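Local coordinates for protein response regulator ChrA (Corynebacterium diphtheriae, PDB 4YN8) that acts as the response regulator of a haem-sensing two-component system and probably controls transcription by binding DNA, at residues 10-14 against 15-19; 108-111 against 112-116; 167-170 against 171-175; 179-182 against 183-187. The protein carries 1 engineered substitution. All coordinates share one frame; numbering follows the deposited sequence.

Contact 1: 10-14 against 15-19; sequences LIDDH and PVVRA. With MG (magnesium ion), chain F; SO4 (sulfate ion), chain C.
Leu10, near the end of strand 6-11, sets its CD2 methyl 3.6 Å from Arg18 CG; a buried leucine gives an apolar bed to the aliphatic stem of the arginine, which comes from the next helix. Asp12 follows with several tasks. Its carboxylate CG stands anti to the backbone N (chi1 -173°), which brings OD1 to the magnesium ion at 2.1 Å, while OD2 rests against Val17 CG1. The carbonyl O of Asp12 takes Arg18 NH1 at 2.9 Å, in the guanidinium plane. Asp12 OD1 also accepts from His14 N at 2.8 Å, from above the carboxylate plane, closing an Asx turn. This is the first strand-to-helix junction of a CheY-like receiver domain, whose acidic metal site is completed on the protein side by Asp54, at the position where receivers usually carry their phosphoacceptor. His14 binds the same ion through ND1 at 2.4 Å, and water fills three further positions. As N-cap residue His14 offers its carbonyl O to Arg18 N (2.9 Å, 170°); Pro15, lacking an N-H, is at ease in the helix's first turn. Arg18 NE forms a salt bridge with Glu36, and NH1 and NH2 donate to O2 and O4 of one sulfate ion, probably from the crystallisation liquor.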
# COMPACT_ATOMS: atom_id res chain seq x y z
N LEU A 10 -5.30 20.10 6.06
CA LEU A 10 -4.26 19.13 6.44
C LEU A 10 -4.89 18.09 7.32
O LEU A 10 -5.46 18.42 8.35
CB LEU A 10 -3.18 19.86 7.23
CG LEU A 10 -2.09 18.99 7.84
CD1 LEU A 10 -1.33 18.32 6.72
CD2 LEU A 10 -1.19 19.88 8.65
N ILE A 11 -4.74 16.83 6.94
CA ILE A 11 -5.45 15.71 7.57
C ILE A 11 -4.42 14.67 8.00
O ILE A 11 -3.59 14.23 7.18
CB ILE A 11 -6.43 15.10 6.59
CG1 ILE A 11 -7.35 16.20 6.06
CG2 ILE A 11 -7.26 14.00 7.27
CD1 ILE A 11 -8.51 15.69 5.24
N ASP A 12 -4.45 14.31 9.28
CA ASP A 12 -3.55 13.30 9.84
C ASP A 12 -4.11 12.93 11.19
O ASP A 12 -4.47 13.82 11.97
CB ASP A 12 -2.13 13.91 10.00
CG ASP A 12 -1.08 12.90 10.40
OD1 ASP A 12 -1.33 11.90 11.12
OD2 ASP A 12 0.07 13.15 9.95
N ASP A 13 -4.12 11.64 11.49
CA ASP A 13 -4.67 11.17 12.76
C ASP A 13 -3.74 11.37 13.94
O ASP A 13 -4.16 11.15 15.12
CB ASP A 13 -5.02 9.70 12.67
CG ASP A 13 -5.81 9.21 13.89
OD1 ASP A 13 -6.78 9.90 14.28
OD2 ASP A 13 -5.45 8.14 14.41
N HIS A 14 -2.51 11.73 13.66
CA HIS A 14 -1.45 11.89 14.67
C HIS A 14 -1.09 13.31 14.89
O HIS A 14 -0.33 13.88 14.12
CB HIS A 14 -0.24 11.03 14.26
CG HIS A 14 -0.64 9.63 13.98
ND1 HIS A 14 -0.89 9.14 12.70
CD2 HIS A 14 -1.01 8.67 14.84
CE1 HIS A 14 -1.35 7.91 12.81
NE2 HIS A 14 -1.45 7.62 14.10
N PRO A 15 -1.66 13.95 15.95
CA PRO A 15 -1.52 15.44 16.10
C PRO A 15 -0.08 15.90 16.28
O PRO A 15 0.29 16.99 15.85
CB PRO A 15 -2.35 15.74 17.35
CG PRO A 15 -2.44 14.45 18.05
CD PRO A 15 -2.54 13.39 17.01
N VAL A 16 0.77 15.05 16.83
CA VAL A 16 2.19 15.44 17.00
C VAL A 16 2.89 15.55 15.63
O VAL A 16 3.67 16.49 15.39
CB VAL A 16 2.94 14.45 17.89
CG1 VAL A 16 4.41 14.75 17.87
CG2 VAL A 16 2.46 14.51 19.32
N VAL A 17 2.57 14.63 14.72
CA VAL A 17 3.10 14.73 13.35
C VAL A 17 2.40 15.86 12.58
O VAL A 17 3.04 16.63 11.86
CB VAL A 17 2.91 13.39 12.64
CG1 VAL A 17 3.38 13.45 11.17
CG2 VAL A 17 3.58 12.27 13.43
N ARG A 18 1.08 15.94 12.71
CA ARG A 18 0.31 16.97 12.02
C ARG A 18 0.80 18.39 12.34
O ARG A 18 0.93 19.25 11.47
CB ARG A 18 -1.19 16.81 12.31
CG ARG A 18 -2.06 17.57 11.29
CD ARG A 18 -3.53 17.31 11.49
NE ARG A 18 -4.02 17.91 12.72
CZ ARG A 18 -4.56 17.30 13.76
NH1 ARG A 18 -4.79 16.01 13.81
NH2 ARG A 18 -4.92 18.06 14.80
N ALA A 19 1.14 18.63 13.61
CA ALA A 19 1.61 19.95 14.03
C ALA A 19 2.93 20.31 13.36
O ALA A 19 3.14 21.48 13.01
CB ALA A 19 1.73 20.01 15.56
MG MG F . -0.58 10.01 10.50
S SO4 C . -6.65 15.71 17.23
O1 SO4 C . -6.49 15.03 18.53
O2 SO4 C . -6.06 14.82 16.16
O3 SO4 C . -8.09 15.88 16.96
O4 SO4 C . -5.97 17.03 17.30
O HOH W 1 0.14 8.24 9.92
O HOH W 2 -2.69 9.70 10.01
O HOH W 3 1.13 11.06 10.95

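Contact 2: 108-111 against 112-116; sequences SALH and DAVVA. With SO4 (sulfate ion), chain E.
Leu110 and Val114, one turn apart on helix 107-119, belong to the packed side of this contact. Leu110 CD1 lies 4.3 Å from Val114 CG2, a loose touch in itself, but both side chains are buried against Leu78 of strand 77-81 and Leu25 of helix 15-26. Branched apolar residues suit this face, and Ala113, whose small side chain suits a close approach, also touches Leu78. The helix covers the parallel sheet of the receiver domain, as the helix of the beta-alpha-beta crossover from strand 99-102 to strand 123-124. Its regular bonds run through both segments, Val115 N meeting His111 O at 3.0 Å.

The polar side is built differently. His111 ND1 donates to Asp112 OD1 at 2.8 Å, in the ring plane and on the anti side of a carboxylate turned 69° from the ring. NE2 is hydrogen-bonded to Asp30 OD2, so the ring's rotation is fixed from both nitrogens; with a carboxylate at each, it is probably protonated and positively charged. With CG anti to the backbone N (chi1 166°), the ring lies beside Val115, whose CG2 covers one face in a CH-pi contact 4.0 Å from the centroid. Nearer the exposed helix start, Ser108 N gives its hydrogen to sulfate O3 at 3.0 Å; Glu107 N binds the same ion, as suits amides at a helix N-terminus.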
# COMPACT_ATOMS: atom_id res chain seq x y z
N SER A 108 11.25 22.58 0.79
CA SER A 108 11.02 23.17 -0.51
C SER A 108 10.21 22.23 -1.43
O SER A 108 9.45 22.67 -2.31
CB SER A 108 12.35 23.54 -1.18
OG SER A 108 13.16 22.37 -1.36
N ALA A 109 10.48 20.96 -1.28
CA ALA A 109 9.75 19.92 -2.05
C ALA A 109 8.30 19.81 -1.61
O ALA A 109 7.41 19.61 -2.46
CB ALA A 109 10.44 18.56 -1.95
N LEU A 110 8.03 19.98 -0.33
CA LEU A 110 6.65 20.01 0.14
C LEU A 110 5.94 21.25 -0.43
O LEU A 110 4.85 21.15 -0.92
CB LEU A 110 6.56 20.01 1.66
CG LEU A 110 5.16 20.12 2.22
CD1 LEU A 110 4.26 19.01 1.67
CD2 LEU A 110 5.26 20.01 3.72
N HIS A 111 6.60 22.42 -0.38
CA HIS A 111 6.05 23.62 -0.99
C HIS A 111 5.74 23.41 -2.45
O HIS A 111 4.64 23.70 -2.93
CB HIS A 111 7.03 24.80 -0.82
CG HIS A 111 6.70 25.97 -1.68
ND1 HIS A 111 7.12 26.05 -3.00
CD2 HIS A 111 5.95 27.07 -1.46
CE1 HIS A 111 6.61 27.14 -3.55
NE2 HIS A 111 5.92 27.79 -2.62
N ASP A 112 6.72 22.89 -3.20
CA ASP A 112 6.53 22.70 -4.60
C ASP A 112 5.42 21.69 -4.93
O ASP A 112 4.70 21.87 -5.94
CB ASP A 112 7.83 22.22 -5.23
CG ASP A 112 8.90 23.34 -5.25
OD1 ASP A 112 8.64 24.50 -4.80
OD2 ASP A 112 10.07 23.04 -5.69
N ALA A 113 5.31 20.65 -4.10
CA ALA A 113 4.21 19.65 -4.24
C ALA A 113 2.83 20.26 -4.00
O ALA A 113 1.88 19.99 -4.74
CB ALA A 113 4.43 18.46 -3.34
N VAL A 114 2.73 21.14 -3.01
CA VAL A 114 1.47 21.86 -2.81
C VAL A 114 1.11 22.75 -3.99
O VAL A 114 -0.04 22.76 -4.50
CB VAL A 114 1.46 22.63 -1.49
CG1 VAL A 114 0.22 23.49 -1.38
CG2 VAL A 114 1.55 21.65 -0.31
N VAL A 115 2.07 23.49 -4.48
CA VAL A 115 1.79 24.32 -5.63
C VAL A 115 1.41 23.53 -6.85
O VAL A 115 0.46 23.86 -7.57
CB VAL A 115 3.01 25.25 -5.94
CG1 VAL A 115 2.80 25.95 -7.28
CG2 VAL A 115 3.24 26.26 -4.82
N ALA A 116 2.14 22.46 -7.14
CA ALA A 116 1.86 21.58 -8.29
C ALA A 116 0.47 21.00 -8.22
O ALA A 116 -0.26 20.99 -9.18
CB ALA A 116 2.85 20.45 -8.34
S SO4 E . 14.93 22.42 2.85
O1 SO4 E . 14.39 21.32 3.77
O2 SO4 E . 15.59 23.43 3.75
O3 SO4 E . 13.94 23.16 2.00
O4 SO4 E . 15.92 22.02 1.80

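Contact 3: 167-170 against 171-175; sequences LFIS and EATVK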
# COMPACT_ATOMS: atom_id res chain seq x y z
N LEU A 167 5.44 -40.16 5.26
CA LEU A 167 6.40 -39.13 5.66
C LEU A 167 6.50 -38.98 7.20
O LEU A 167 7.33 -38.20 7.71
CB LEU A 167 6.00 -37.77 5.06
CG LEU A 167 5.99 -37.84 3.51
CD1 LEU A 167 5.68 -36.48 2.91
CD2 LEU A 167 7.27 -38.38 2.94
N PHE A 168 5.63 -39.67 7.91
CA PHE A 168 5.54 -39.59 9.39
C PHE A 168 5.28 -38.21 9.89
O PHE A 168 5.90 -37.76 10.87
CB PHE A 168 6.79 -40.16 10.07
CG PHE A 168 7.08 -41.57 9.72
CD1 PHE A 168 6.59 -42.60 10.48
CD2 PHE A 168 7.92 -41.86 8.64
CE1 PHE A 168 6.88 -43.93 10.15
CE2 PHE A 168 8.21 -43.18 8.30
CZ PHE A 168 7.68 -44.21 9.07
N ILE A 169 4.32 -37.53 9.26
CA ILE A 169 3.85 -36.24 9.75
C ILE A 169 2.33 -36.33 9.74
O ILE A 169 1.75 -37.16 9.04
CB ILE A 169 4.38 -35.04 8.90
CG1 ILE A 169 4.01 -35.24 7.41
CG2 ILE A 169 5.88 -34.90 9.01
CD1 ILE A 169 4.41 -34.07 6.51
N SER A 170 1.67 -35.47 10.51
CA SER A 170 0.23 -35.57 10.66
C SER A 170 -0.46 -35.13 9.37
O SER A 170 0.08 -34.30 8.62
CB SER A 170 -0.23 -34.68 11.80
OG SER A 170 -0.15 -33.29 11.47
N GLU A 171 -1.65 -35.63 9.14
CA GLU A 171 -2.49 -35.11 8.02
C GLU A 171 -2.69 -33.59 8.03
O GLU A 171 -2.67 -32.92 6.98
CB GLU A 171 -3.84 -35.78 7.99
CG GLU A 171 -3.79 -37.20 7.47
CD GLU A 171 -5.15 -37.87 7.48
OE1 GLU A 171 -6.13 -37.26 7.02
OE2 GLU A 171 -5.23 -39.00 8.00
N ALA A 172 -2.85 -33.01 9.21
CA ALA A 172 -2.92 -31.54 9.33
C ALA A 172 -1.66 -30.80 8.89
O ALA A 172 -1.75 -29.75 8.25
CB ALA A 172 -3.27 -31.13 10.75
N THR A 173 -0.50 -31.35 9.23
CA THR A 173 0.80 -30.81 8.82
C THR A 173 0.91 -30.92 7.29
O THR A 173 1.34 -29.92 6.62
CB THR A 173 1.93 -31.58 9.47
OG1 THR A 173 1.86 -31.44 10.90
CG2 THR A 173 3.27 -31.06 9.03
N VAL A 174 0.51 -32.08 6.75
CA VAL A 174 0.45 -32.28 5.25
C VAL A 174 -0.41 -31.19 4.63
O VAL A 174 -0.01 -30.52 3.64
CB VAL A 174 -0.11 -33.65 4.82
CG1 VAL A 174 -0.39 -33.71 3.33
CG2 VAL A 174 0.87 -34.77 5.19
N LYS A 175 -1.61 -31.02 5.16
CA LYS A 175 -2.53 -30.01 4.61
C LYS A 175 -1.97 -28.56 4.65
O LYS A 175 -2.13 -27.79 3.71
CB LYS A 175 -3.92 -30.13 5.28
CG LYS A 175 -4.95 -30.86 4.42
CD LYS A 175 -5.60 -29.87 3.39
CE LYS A 175 -5.70 -30.36 1.92
NZ LYS A 175 -6.07 -29.30 0.93
O HOH W 4 3.12 -33.55 12.28
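The chain reaches Ser170 in an extended conformation (phi/psi -72°/154°) and turns into helix at Glu171, so that Ser170 O can receive Val174 N at 2.9 Å in the first helical bond. Ser170 is the N-cap, and a serine serves well there because its short hydroxyl can fold back over the first turn. With chi1 at 71°, OG sits between the backbone N and the carbonyl carbon and meets Thr173 OG1 at 2.8 Å; either hydroxyl may be the donor. Thr173 N is also close, 3.0 Å from OG. Ser170 N donates to water 4 at 3.0 Å, and the same water is bonded to Thr173 OG1. The water thus relays the link that a capping box makes directly, from the N-cap amide to the side chain of the third helical residue.

Thr173 divides its two branches between unlike neighbours: OG1 serves the cap, whereas the CG2 methyl comes 4.1 Å from Ile169 CD1. The same Ile169 CD1 reaches across at about a right angle to Val174 CG2, 3.8 Å away. Ile169 just before the cap and Val174 in the first turn beyond it form a hydrophobic staple, and beta-branched residues fill it compactly. Val174 leans further on Leu163 of helix 160-167, and Ile169 on Arg146 of helix 145-155. Phe168, with positive phi, ends helix 160-167, and the short bend up to Ser170 is the turn of a LuxR-type helix-turn-helix, in which helix 171-185 corresponds to the recognition helix.

Contact 4: 179-182 against 183-187; sequences VHIY and SKLGV. With SO4 (sulfate ion), chain D.
Tyr182 O receives the amide of Val187 at 3.0 Å and a straight 170°, and Gly186 N lies 2.9 Å from the same oxygen. Together with the bond from Gly186 N to Ser183 O, this is a Schellman motif closing helix 171-185. Gly186 takes a positive phi of 74°, which a residue without a side chain adopts with little strain. The apolar half of the motif is also present: Val187 CG2 comes 4.0 Å from Tyr182 CD1, the two side chains crossing at about a right angle, and Ala193 of helix 190-199 touches both.

One turn back, Ile181 CG2 and Leu185 CD1 meet at 3.7 Å. Both branched apolar chains run side by side and are buried against Leu151 of helix 145-155. In the conformers modelled here, and less surely since both residues have a second one, Lys184 CG lies over one face of the His180 ring, 4.1 Å from its centroid. The lysine chain, bent at chi2 and chi3, carries NZ on to Gln141 O, and His180 ND1 bonds Glu147.

Tyr182 OH donates to sulfate O1 at 2.6 Å, with that oxygen in the ring plane. Arg190 N binds the same anion. The sulfate probably comes from the crystallisation liquor, but hydroxyl and backbone amide together make a site able to hold an oxyanion, which might be a DNA phosphate in a complex.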
# COMPACT_ATOMS: atom_id res chain seq x y z
N VAL A 179 -1.25 -26.13 1.44
CA VAL A 179 -1.68 -24.71 1.27
C VAL A 179 -0.55 -23.82 0.79
O VAL A 179 -0.73 -23.03 -0.18
CB VAL A 179 -2.35 -24.12 2.57
CG1 VAL A 179 -2.54 -22.62 2.44
CG2 VAL A 179 -3.67 -24.83 2.82
N HIS A 180 0.63 -23.98 1.37
CA HIS A 180 1.73 -23.13 1.03
C HIS A 180 2.22 -23.46 -0.37
O HIS A 180 2.54 -22.56 -1.14
CB HIS A 180 2.87 -23.27 2.00
CG HIS A 180 3.91 -22.20 1.84
ND1 HIS A 180 5.23 -22.48 1.56
CD2 HIS A 180 3.81 -20.85 1.90
CE1 HIS A 180 5.91 -21.35 1.48
NE2 HIS A 180 5.07 -20.35 1.67
N ILE A 181 2.26 -24.76 -0.69
CA ILE A 181 2.75 -25.17 -2.03
C ILE A 181 1.83 -24.62 -3.11
O ILE A 181 2.32 -24.08 -4.15
CB ILE A 181 2.83 -26.73 -2.10
CG1 ILE A 181 3.98 -27.27 -1.28
CG2 ILE A 181 2.92 -27.21 -3.54
CD1 ILE A 181 3.81 -28.73 -0.85
N TYR A 182 0.53 -24.74 -2.91
CA TYR A 182 -0.45 -24.30 -3.92
C TYR A 182 -0.34 -22.82 -4.14
O TYR A 182 -0.44 -22.31 -5.26
CB TYR A 182 -1.88 -24.64 -3.45
CG TYR A 182 -2.26 -26.10 -3.42
CD1 TYR A 182 -1.39 -27.10 -3.83
CD2 TYR A 182 -3.51 -26.48 -2.96
CE1 TYR A 182 -1.76 -28.44 -3.75
CE2 TYR A 182 -3.87 -27.80 -2.91
CZ TYR A 182 -2.99 -28.77 -3.27
OH TYR A 182 -3.37 -30.09 -3.18
N SER A 183 -0.11 -22.09 -3.06
CA SER A 183 0.09 -20.64 -3.16
C SER A 183 1.35 -20.32 -4.01
O SER A 183 1.27 -19.52 -4.95
CB SER A 183 0.10 -20.01 -1.77
OG SER A 183 0.78 -18.78 -1.77
N LYS A 184 2.47 -20.98 -3.75
CA LYS A 184 3.72 -20.79 -4.50
C LYS A 184 3.59 -21.15 -5.98
O LYS A 184 4.23 -20.52 -6.84
CB LYS A 184 4.85 -21.63 -3.90
CG LYS A 184 5.12 -21.40 -2.42
CD LYS A 184 5.87 -20.12 -2.23
CE LYS A 184 7.35 -20.35 -2.46
NZ LYS A 184 8.00 -19.04 -2.69
N LEU A 185 2.81 -22.18 -6.25
CA LEU A 185 2.59 -22.68 -7.63
C LEU A 185 1.50 -21.95 -8.40
O LEU A 185 1.35 -22.16 -9.60
CB LEU A 185 2.29 -24.19 -7.59
CG LEU A 185 3.46 -25.03 -7.07
CD1 LEU A 185 3.06 -26.50 -7.13
CD2 LEU A 185 4.73 -24.81 -7.85
N GLY A 186 0.69 -21.14 -7.71
CA GLY A 186 -0.43 -20.45 -8.36
C GLY A 186 -1.60 -21.34 -8.70
O GLY A 186 -2.25 -21.14 -9.73
N VAL A 187 -1.88 -22.35 -7.87
CA VAL A 187 -2.93 -23.33 -8.18
C VAL A 187 -3.78 -23.51 -6.95
O VAL A 187 -3.46 -22.98 -5.90
CB VAL A 187 -2.34 -24.70 -8.61
CG1 VAL A 187 -1.41 -24.52 -9.81
CG2 VAL A 187 -1.58 -25.35 -7.47
S SO4 D . -6.80 -30.89 -2.90
O1 SO4 D . -5.50 -31.13 -2.22
O2 SO4 D . -7.84 -31.78 -2.40
O3 SO4 D . -7.00 -29.49 -2.56
O4 SO4 D . -6.82 -31.11 -4.35

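The four contacts follow one another along the chain and fall into two pairs on opposite sides of the chain's centre. Contacts 1 and 2 lie in the receiver domain, with centres about 18 Å apart, on two helices that pack beside the same parallel sheet: helix 15-26, entered from strand 6-11, and helix 107-119. Contacts 3 and 4 share helix 171-185 of the LuxR-type domain, one at its start and one at its end, with centres about 17 Å apart. Between the pairs the gap is large: about 42 Å from the centre of contact 1 to that of contact 4. The metal site and the helix-turn-helix thus occupy separate domains, so a signal passing between them would probably involve the relative placement of the two domains.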